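Local coordinates for CHAD domain protein (Streptomyces chartreusis, PDB 6RN5) that probably binds polyphosphate, as a phosin built on the all-helical CHAD fold, and also carries copper ions at histidine sites, at residues R111-L119 with V346-E354; G171-Q182 with T333-L344. One frame throughout, in Å; residues are numbered along the deposited sequence.

Contact 1 (111-119 with 346-354) and contact 2 (171-182 with 333-344) share helix 338-366, which meets helix 82-120 in the first and helix 170-198 in the second. Their centres lie about 13 Å apart, on the same side of the chain's centre, and both touch the second subunit. They join directly where Leu347 CD2 lies 3.8 Å from Leu179 CD1. Contact 1 is the more buried, a leucine core with a charged margin, and its later helix carries two copper-binding histidines. Contact 2, farther out and partly buried, brings its helices closer through glycine, alanine and threonine, with one hydrogen bond at a loop.

Contact 1 of 2, residues R111-L119 with V346-E354; sequences RLLNALHRL and VLHADQRHE. With CU (copper (II) ion), chain C; CU (copper (II) ion), chain B.
Leu347 plugs into helix 82-120 as a knob among Leu112, Ala115, Leu116 and Leu119, where helix 338-366 crosses it with short-segment axes 10.3 Å apart at 107°. From CB the chain leaves with CG anti to the backbone N (chi1 -176°), which carries the branch point over to Leu112 CD2. There the branches part: CD1 drops onto Ala115 CB at 3.6 Å and also touches Leu119 CD1, while CD2 meets CG and CD2 of Leu116, the two leucines crossing at about a right angle. Along one margin of this core the chemistry turns polar. Arg118 and Asp350 come from opposite directions, and the guanidinium grips the carboxylate end-on with one nitrogen to each oxygen: NH1 to Asp350 OD1 at 2.9 Å and NH2 to Asp350 OD2 at 2.7 Å. Both nitrogens sit on the syn side but off the carboxylate plane, NH1 more than NH2, the two flat groups being 36° apart. Asp350 OD2 accepts a second bond, on its anti side, from Gln351 NE2 at 2.8 Å. The other end of that amide, Gln351 OE1, receives Arg111 NH1 at 2.9 Å, nearly straight, on a lone pair in the carbonyl plane. Gln351 is thus held at both ends and its amide orientation fixed, while a water accepts from Gln351 NE2 and weakly from Arg118 NH2. Glu354 adds only a long, out-of-plane charge interaction with Arg118. On the same helix His348 NE2 binds one copper ion with His262 and His271, and His353 NE2 binds another together with His353 of the second subunit. Two arginines, an acid and an amide therefore bind one side of the copper-bearing helix to its neighbour, and the paired charges probably help keep Asp350 ionised.

Contact 2 of 2, residues G171-Q182 with T333-L344; sequences GAAKAGALLDRQ and TPRIAPATAYAL
Gly171 opens a close helix crossing in the all-helical CHAD protein, helix 170-198 passing the start of helix 338-366 at 78° with short-segment axes 7.6 Å apart. Its CA lies 3.5 Å from Ala339 O, where a CB would clash, and its carbonyl oxygen rests against Ala343 CB. Thr340 fits as a knob among Gly171, Lys174, Ala175 and Leu178. Lys174 passes across it at about a right angle, CB 3.1 Å from Thr340 OG1, and its extended chain carries NZ to within 4.2 Å of CB of Ala337, the N-cap residue of helix 338-366. Ala175 CB meets Ala343 CB and Leu344 CD2. Leu178, CG anti to the backbone N (chi1 180°), sends CD2 to Ile336 CG2 at 3.9 Å and more loosely to Leu344 CD1. Leu179 and Leu344 run past each other in opposite directions, CD1 of the first against CD2 of the second; Ala330 of helix 305-331 touches both. Gln182 NE2 reaches the type II turn 333-336, donating to Thr333 OG1 at 2.8 Å. An alanine here would probably lose that bond, leaving the hydroxyl its hydrogen bond with Ala330 O, and open a gap beside the turn. Thr333 OG1 lies in the Gln182 amide plane.

Contact 1 of 2, residues R111-L119 with V346-E354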
loop_
_atom_site.group_PDB
_atom_site.type_symbol
_atom_site.label_atom_id
_atom_site.label_comp_id
_atom_site.label_asym_id
_atom_site.label_seq_id
_atom_site.Cartn_x
_atom_site.Cartn_y
_atom_site.Cartn_z
ATOM N N ARG A 111 2.146 -9.552 -15.353
ATOM C CA ARG A 111 1.741 -9.168 -14.025
ATOM C C ARG A 111 2.142 -7.717 -13.790
ATOM O O ARG A 111 1.352 -6.912 -13.276
ATOM C CB ARG A 111 2.414 -10.102 -12.998
ATOM C CG ARG A 111 2.457 -9.587 -11.579
ATOM C CD ARG A 111 3.085 -10.599 -10.613
ATOM N NE ARG A 111 2.096 -11.591 -10.215
ATOM C CZ ARG A 111 1.237 -11.467 -9.210
ATOM N NH1 ARG A 111 1.258 -10.427 -8.372
ATOM N NH2 ARG A 111 0.399 -12.457 -8.994
ATOM N N LEU A 112 3.360 -7.350 -14.181
ATOM C CA LEU A 112 3.808 -5.992 -13.920
ATOM C C LEU A 112 3.093 -4.948 -14.791
ATOM O O LEU A 112 2.708 -3.863 -14.310
ATOM C CB LEU A 112 5.324 -5.892 -14.064
ATOM C CG LEU A 112 6.131 -6.602 -12.956
ATOM C CD1 LEU A 112 7.588 -6.827 -13.337
ATOM C CD2 LEU A 112 6.096 -5.890 -11.617
ATOM N N LEU A 113 2.906 -5.250 -16.063
ATOM C CA LEU A 113 2.125 -4.309 -16.910
ATOM C C LEU A 113 0.684 -4.132 -16.442
ATOM O O LEU A 113 0.208 -3.007 -16.355
ATOM C CB LEU A 113 2.162 -4.687 -18.388
ATOM C CG LEU A 113 3.604 -4.625 -18.940
ATOM C CD1 LEU A 113 3.680 -5.114 -20.388
ATOM C CD2 LEU A 113 4.213 -3.224 -18.878
ATOM N N ASN A 114 0.021 -5.215 -16.074
ATOM C CA ASN A 114 -1.301 -5.116 -15.448
ATOM C C ASN A 114 -1.261 -4.206 -14.219
ATOM O O ASN A 114 -2.073 -3.316 -14.109
ATOM C CB ASN A 114 -1.843 -6.495 -15.056
ATOM C CG ASN A 114 -2.276 -7.308 -16.254
ATOM O OD1 ASN A 114 -2.650 -6.759 -17.297
ATOM N ND2 ASN A 114 -2.192 -8.604 -16.132
ATOM N N ALA A 115 -0.286 -4.408 -13.329
ATOM C CA ALA A 115 -0.255 -3.656 -12.095
ATOM C C ALA A 115 -0.059 -2.164 -12.350
ATOM O O ALA A 115 -0.716 -1.351 -11.725
ATOM C CB ALA A 115 0.795 -4.212 -11.152
ATOM N N LEU A 116 0.815 -1.799 -13.284
ATOM C CA LEU A 116 1.023 -0.385 -13.647
ATOM C C LEU A 116 -0.215 0.342 -14.228
ATOM O O LEU A 116 -0.418 1.557 -14.002
ATOM C CB LEU A 116 2.150 -0.260 -14.681
ATOM C CG LEU A 116 3.608 -0.365 -14.209
ATOM C CD1 LEU A 116 4.485 -0.471 -15.442
ATOM C CD2 LEU A 116 4.045 0.807 -13.330
ATOM N N HIS A 117 -0.962 -0.389 -15.042
ATOM C CA HIS A 117 -2.196 0.101 -15.636
ATOM C C HIS A 117 -3.164 0.393 -14.502
ATOM O O HIS A 117 -3.702 1.498 -14.409
ATOM C CB HIS A 117 -2.814 -0.922 -16.616
ATOM C CG HIS A 117 -2.273 -0.849 -18.022
ATOM N ND1 HIS A 117 -2.081 0.342 -18.697
ATOM C CD2 HIS A 117 -1.925 -1.831 -18.896
ATOM C CE1 HIS A 117 -1.613 0.093 -19.911
ATOM N NE2 HIS A 117 -1.516 -1.218 -20.060
ATOM N N ARG A 118 -3.312 -0.585 -13.617
ATOM C CA ARG A 118 -4.127 -0.447 -12.406
ATOM C C ARG A 118 -3.692 0.726 -11.534
ATOM O O ARG A 118 -4.502 1.580 -11.139
ATOM C CB ARG A 118 -4.065 -1.751 -11.624
ATOM C CG ARG A 118 -4.661 -1.688 -10.246
ATOM C CD ARG A 118 -4.949 -3.072 -9.705
ATOM N NE ARG A 118 -3.758 -3.915 -9.564
ATOM C CZ ARG A 118 -2.785 -3.738 -8.664
ATOM N NH1 ARG A 118 -2.825 -2.718 -7.798
ATOM N NH2 ARG A 118 -1.763 -4.598 -8.625
ATOM N N LEU A 119 -2.405 0.796 -11.241
ATOM C CA LEU A 119 -1.887 1.846 -10.379
ATOM C C LEU A 119 -1.924 3.260 -11.007
ATOM O O LEU A 119 -1.734 4.273 -10.303
ATOM C CB LEU A 119 -0.446 1.526 -9.991
ATOM C CG LEU A 119 -0.282 0.286 -9.141
ATOM C CD1 LEU A 119 1.161 -0.213 -9.205
ATOM C CD2 LEU A 119 -0.724 0.587 -7.722
ATOM N N VAL A 346 6.503 2.558 -6.568
ATOM C CA VAL A 346 5.116 2.280 -6.303
ATOM C C VAL A 346 4.801 0.827 -6.632
ATOM O O VAL A 346 4.132 0.111 -5.881
ATOM C CB VAL A 346 4.205 3.190 -7.169
ATOM C CG1 VAL A 346 2.750 2.871 -6.959
ATOM C CG2 VAL A 346 4.405 4.656 -6.799
ATOM N N LEU A 347 5.296 0.406 -7.786
ATOM C CA LEU A 347 5.087 -0.951 -8.275
ATOM C C LEU A 347 5.723 -2.034 -7.394
ATOM O O LEU A 347 5.145 -3.069 -7.169
ATOM C CB LEU A 347 5.633 -1.020 -9.681
ATOM C CG LEU A 347 5.474 -2.275 -10.473
ATOM C CD1 LEU A 347 3.996 -2.616 -10.584
ATOM C CD2 LEU A 347 6.098 -1.989 -11.833
ATOM N N HIS A 348 6.927 -1.795 -6.912
ATOM C CA HIS A 348 7.526 -2.677 -5.918
ATOM C C HIS A 348 6.676 -2.766 -4.672
ATOM O O HIS A 348 6.469 -3.859 -4.153
ATOM C CB HIS A 348 8.939 -2.207 -5.558
ATOM C CG HIS A 348 9.537 -2.927 -4.385
ATOM N ND1 HIS A 348 9.394 -2.474 -3.091
ATOM C CD2 HIS A 348 10.267 -4.071 -4.313
ATOM C CE1 HIS A 348 10.030 -3.309 -2.272
ATOM N NE2 HIS A 348 10.556 -4.291 -2.993
ATOM N N ALA A 349 6.160 -1.633 -4.204
ATOM C CA ALA A 349 5.351 -1.601 -3.009
ATOM C C ALA A 349 4.037 -2.357 -3.211
ATOM O O ALA A 349 3.632 -3.200 -2.377
ATOM C CB ALA A 349 5.072 -0.148 -2.614
ATOM N N ASP A 350 3.382 -2.068 -4.329
ATOM C CA ASP A 350 2.216 -2.810 -4.732
ATOM C C ASP A 350 2.410 -4.333 -4.682
ATOM O O ASP A 350 1.578 -5.072 -4.123
ATOM C CB ASP A 350 1.828 -2.416 -6.176
ATOM C CG ASP A 350 0.561 -3.087 -6.612
ATOM O OD1 ASP A 350 -0.491 -2.669 -6.088
ATOM O OD2 ASP A 350 0.620 -4.019 -7.446
ATOM N N GLN A 351 3.503 -4.812 -5.263
ATOM C CA GLN A 351 3.716 -6.254 -5.338
ATOM C C GLN A 351 4.081 -6.800 -3.951
ATOM O O GLN A 351 3.722 -7.919 -3.622
ATOM C CB GLN A 351 4.759 -6.600 -6.415
ATOM C CG GLN A 351 4.282 -6.190 -7.815
ATOM C CD GLN A 351 3.078 -7.001 -8.227
ATOM O OE1 GLN A 351 3.179 -8.236 -8.338
ATOM N NE2 GLN A 351 1.912 -6.334 -8.372
ATOM N N ARG A 352 4.730 -6.001 -3.113
ATOM C CA ARG A 352 4.958 -6.439 -1.738
ATOM C C ARG A 352 3.647 -6.493 -0.959
ATOM O O ARG A 352 3.463 -7.371 -0.100
ATOM C CB ARG A 352 5.959 -5.542 -1.018
ATOM C CG ARG A 352 7.357 -5.634 -1.546
ATOM C CD ARG A 352 7.854 -7.078 -1.613
ATOM N NE ARG A 352 7.777 -7.846 -0.359
ATOM C CZ ARG A 352 8.180 -9.115 -0.221
ATOM N NH1 ARG A 352 8.672 -9.803 -1.248
ATOM N NH2 ARG A 352 8.105 -9.710 0.957
ATOM N N HIS A 353 2.705 -5.599 -1.290
ATOM C CA HIS A 353 1.357 -5.683 -0.702
ATOM C C HIS A 353 0.639 -6.942 -1.141
ATOM O O HIS A 353 -0.063 -7.525 -0.340
ATOM C CB HIS A 353 0.500 -4.407 -0.945
ATOM C CG HIS A 353 1.124 -3.165 -0.387
ATOM N ND1 HIS A 353 1.942 -3.182 0.727
ATOM C CD2 HIS A 353 1.084 -1.870 -0.805
ATOM C CE1 HIS A 353 2.370 -1.952 0.978
ATOM N NE2 HIS A 353 1.859 -1.138 0.070
ATOM N N GLU A 354 0.834 -7.361 -2.386
ATOM C CA GLU A 354 0.286 -8.639 -2.863
ATOM C C GLU A 354 0.963 -9.815 -2.142
ATOM O O GLU A 354 0.335 -10.816 -1.894
ATOM C CB GLU A 354 0.447 -8.803 -4.366
ATOM C CG GLU A 354 -0.322 -7.797 -5.219
ATOM C CD GLU A 354 -1.838 -8.068 -5.304
ATOM O OE1 GLU A 354 -2.298 -9.150 -4.870
ATOM O OE2 GLU A 354 -2.583 -7.197 -5.813
HETATM CU CU CU C . 1.690 1.015 -1.183
HETATM CU CU CU B . 11.916 -5.514 -2.089
HETATM O O HOH W 1 -0.745 -7.545 -9.234
#

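Contact 2 of 2, residues G171-Q182 with T333-L344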
loop_
_atom_site.group_PDB
_atom_site.type_symbol
_atom_site.label_atom_id
_atom_site.label_comp_id
_atom_site.label_asym_id
_atom_site.label_seq_id
_atom_site.Cartn_x
_atom_site.Cartn_y
_atom_site.Cartn_z
ATOM N N GLY A 171 5.717 8.609 -16.334
ATOM C CA GLY A 171 6.463 7.769 -15.392
ATOM C C GLY A 171 6.133 6.288 -15.525
ATOM O O GLY A 171 7.034 5.450 -15.679
ATOM N N ALA A 172 4.836 6.001 -15.453
ATOM C CA ALA A 172 4.295 4.695 -15.630
ATOM C C ALA A 172 4.600 4.126 -17.001
ATOM O O ALA A 172 4.859 2.924 -17.122
ATOM C CB ALA A 172 2.790 4.752 -15.462
ATOM N N ALA A 173 4.494 4.984 -18.017
ATOM C CA ALA A 173 4.667 4.591 -19.403
ATOM C C ALA A 173 6.100 4.213 -19.624
ATOM O O ALA A 173 6.383 3.191 -20.246
ATOM C CB ALA A 173 4.279 5.704 -20.351
ATOM N N LYS A 174 6.994 5.035 -19.099
ATOM C CA LYS A 174 8.394 4.725 -19.179
ATOM C C LYS A 174 8.762 3.487 -18.417
ATOM O O LYS A 174 9.585 2.732 -18.917
ATOM C CB LYS A 174 9.256 5.879 -18.715
ATOM C CG LYS A 174 9.489 6.870 -19.849
ATOM C CD LYS A 174 10.131 8.139 -19.340
ATOM C CE LYS A 174 10.620 9.014 -20.478
ATOM N NZ LYS A 174 11.336 10.196 -19.910
ATOM N N ALA A 175 8.185 3.285 -17.220
ATOM C CA ALA A 175 8.527 2.104 -16.421
ATOM C C ALA A 175 8.083 0.868 -17.169
ATOM O O ALA A 175 8.772 -0.132 -17.162
ATOM C CB ALA A 175 7.876 2.135 -15.042
ATOM N N GLY A 176 6.928 0.980 -17.828
ATOM C CA GLY A 176 6.322 -0.098 -18.555
ATOM C C GLY A 176 7.169 -0.534 -19.714
ATOM O O GLY A 176 7.367 -1.734 -19.950
ATOM N N ALA A 177 7.683 0.449 -20.432
ATOM C CA ALA A 177 8.512 0.191 -21.575
ATOM C C ALA A 177 9.901 -0.372 -21.146
ATOM O O ALA A 177 10.495 -1.239 -21.825
ATOM C CB ALA A 177 8.679 1.474 -22.364
ATOM N N LEU A 178 10.422 0.141 -20.043
ATOM C CA LEU A 178 11.684 -0.370 -19.495
ATOM C C LEU A 178 11.581 -1.868 -19.136
ATOM O O LEU A 178 12.393 -2.670 -19.536
ATOM C CB LEU A 178 12.085 0.458 -18.281
ATOM C CG LEU A 178 13.380 0.052 -17.592
ATOM C CD1 LEU A 178 14.557 0.296 -18.517
ATOM C CD2 LEU A 178 13.532 0.835 -16.297
ATOM N N LEU A 179 10.553 -2.228 -18.395
ATOM C CA LEU A 179 10.327 -3.607 -18.014
ATOM C C LEU A 179 10.002 -4.499 -19.226
ATOM O O LEU A 179 10.431 -5.651 -19.314
ATOM C CB LEU A 179 9.200 -3.668 -16.984
ATOM C CG LEU A 179 9.553 -3.043 -15.625
ATOM C CD1 LEU A 179 8.300 -2.792 -14.834
ATOM C CD2 LEU A 179 10.487 -3.925 -14.804
ATOM N N ASP A 180 9.198 -3.995 -20.144
ATOM C CA ASP A 180 8.958 -4.724 -21.373
ATOM C C ASP A 180 10.275 -5.069 -22.105
ATOM O O ASP A 180 10.495 -6.210 -22.500
ATOM C CB ASP A 180 8.034 -3.891 -22.258
ATOM C CG ASP A 180 7.586 -4.617 -23.508
ATOM O OD1 ASP A 180 8.038 -5.716 -23.812
ATOM O OD2 ASP A 180 6.761 -4.061 -24.212
ATOM N N ARG A 181 11.165 -4.084 -22.249
ATOM C CA ARG A 181 12.472 -4.324 -22.833
ATOM C C ARG A 181 13.280 -5.332 -22.028
ATOM O O ARG A 181 13.748 -6.320 -22.570
ATOM C CB ARG A 181 13.272 -3.006 -22.983
ATOM C CG ARG A 181 14.641 -3.174 -23.642
ATOM C CD ARG A 181 15.427 -1.863 -23.816
ATOM N NE ARG A 181 16.855 -2.070 -23.484
ATOM C CZ ARG A 181 17.837 -2.479 -24.317
ATOM N NH1 ARG A 181 17.593 -2.721 -25.613
ATOM N NH2 ARG A 181 19.094 -2.641 -23.839
ATOM N N GLN A 182 13.441 -5.094 -20.740
ATOM C CA GLN A 182 14.266 -5.958 -19.912
ATOM C C GLN A 182 13.786 -7.412 -19.791
ATOM O O GLN A 182 14.544 -8.350 -19.935
ATOM C CB GLN A 182 14.442 -5.335 -18.539
ATOM C CG GLN A 182 15.360 -4.101 -18.570
ATOM C CD GLN A 182 15.604 -3.540 -17.172
ATOM O OE1 GLN A 182 15.020 -4.028 -16.159
ATOM N NE2 GLN A 182 16.463 -2.510 -17.094
ATOM N N THR A 333 18.573 0.550 -12.942
ATOM C CA THR A 333 19.090 0.683 -14.285
ATOM C C THR A 333 19.689 2.096 -14.448
ATOM O O THR A 333 19.059 3.070 -14.042
ATOM C CB THR A 333 17.941 0.558 -15.285
ATOM O OG1 THR A 333 17.284 -0.685 -15.073
ATOM C CG2 THR A 333 18.414 0.649 -16.748
ATOM N N PRO A 334 20.909 2.218 -15.013
ATOM C CA PRO A 334 21.516 3.560 -15.050
ATOM C C PRO A 334 20.800 4.457 -16.050
ATOM O O PRO A 334 20.167 3.959 -16.987
ATOM C CB PRO A 334 22.953 3.295 -15.443
ATOM C CG PRO A 334 22.959 1.956 -16.091
ATOM C CD PRO A 334 21.765 1.175 -15.596
ATOM N N ARG A 335 20.841 5.760 -15.790
ATOM C CA ARG A 335 20.236 6.796 -16.650
ATOM C C ARG A 335 18.693 6.782 -16.730
ATOM O O ARG A 335 18.127 7.398 -17.590
ATOM C CB ARG A 335 20.850 6.777 -18.072
ATOM C CG ARG A 335 22.325 7.254 -18.164
ATOM C CD ARG A 335 22.786 7.335 -19.636
ATOM N NE ARG A 335 22.502 6.029 -20.202
ATOM C CZ ARG A 335 21.557 5.710 -21.089
ATOM N NH1 ARG A 335 20.802 6.644 -21.688
ATOM N NH2 ARG A 335 21.422 4.414 -21.420
ATOM N N ILE A 336 17.975 6.141 -15.825
ATOM C CA ILE A 336 16.541 6.301 -15.924
ATOM C C ILE A 336 16.151 7.609 -15.294
ATOM O O ILE A 336 16.823 8.097 -14.393
ATOM C CB ILE A 336 15.741 5.139 -15.312
ATOM C CG1 ILE A 336 16.107 4.931 -13.821
ATOM C CG2 ILE A 336 15.960 3.905 -16.185
ATOM C CD1 ILE A 336 15.249 3.883 -13.146
ATOM N N ALA A 337 15.051 8.156 -15.804
ATOM C CA ALA A 337 14.455 9.410 -15.300
ATOM C C ALA A 337 13.874 9.203 -13.878
ATOM O O ALA A 337 13.455 8.109 -13.564
ATOM C CB ALA A 337 13.341 9.856 -16.262
ATOM N N PRO A 338 13.860 10.254 -13.027
ATOM C CA PRO A 338 13.248 10.175 -11.696
ATOM C C PRO A 338 11.786 9.694 -11.734
ATOM O O PRO A 338 11.387 8.917 -10.892
ATOM C CB PRO A 338 13.328 11.616 -11.189
ATOM C CG PRO A 338 14.598 12.114 -11.823
ATOM C CD PRO A 338 14.540 11.546 -13.226
ATOM N N ALA A 339 11.007 10.158 -12.706
ATOM C CA ALA A 339 9.629 9.776 -12.802
ATOM C C ALA A 339 9.495 8.260 -13.030
ATOM O O ALA A 339 8.549 7.625 -12.562
ATOM C CB ALA A 339 8.951 10.559 -13.922
ATOM N N THR A 340 10.460 7.684 -13.750
ATOM C CA THR A 340 10.441 6.255 -14.028
ATOM C C THR A 340 10.756 5.495 -12.736
ATOM O O THR A 340 10.058 4.570 -12.373
ATOM C CB THR A 340 11.453 5.953 -15.133
ATOM O OG1 THR A 340 11.062 6.689 -16.292
ATOM C CG2 THR A 340 11.477 4.480 -15.457
ATOM N N ALA A 341 11.779 5.934 -12.008
ATOM C CA ALA A 341 12.117 5.288 -10.748
ATOM C C ALA A 341 10.980 5.425 -9.732
ATOM O O ALA A 341 10.740 4.553 -8.896
ATOM C CB ALA A 341 13.393 5.890 -10.215
ATOM N N TYR A 342 10.275 6.532 -9.798
ATOM C CA TYR A 342 9.189 6.781 -8.856
ATOM C C TYR A 342 8.095 5.810 -9.121
ATOM O O TYR A 342 7.580 5.220 -8.203
ATOM C CB TYR A 342 8.733 8.227 -9.029
ATOM C CG TYR A 342 7.495 8.707 -8.271
ATOM C CD1 TYR A 342 6.194 8.415 -8.739
ATOM C CD2 TYR A 342 7.632 9.537 -7.170
ATOM C CE1 TYR A 342 5.079 8.907 -8.080
ATOM C CE2 TYR A 342 6.529 10.048 -6.511
ATOM C CZ TYR A 342 5.264 9.742 -6.975
ATOM O OH TYR A 342 4.205 10.238 -6.297
ATOM N N ALA A 343 7.763 5.582 -10.390
ATOM C CA ALA A 343 6.764 4.608 -10.709
ATOM C C ALA A 343 7.149 3.206 -10.242
ATOM O O ALA A 343 6.307 2.443 -9.788
ATOM C CB ALA A 343 6.505 4.577 -12.209
ATOM N N LEU A 344 8.416 2.861 -10.415
ATOM C CA LEU A 344 8.898 1.570 -10.047
ATOM C C LEU A 344 8.861 1.381 -8.551
ATOM O O LEU A 344 8.620 0.280 -8.099
ATOM C CB LEU A 344 10.326 1.380 -10.565
ATOM C CG LEU A 344 10.462 1.313 -12.080
ATOM C CD1 LEU A 344 11.948 1.366 -12.433
ATOM C CD2 LEU A 344 9.850 0.029 -12.581
#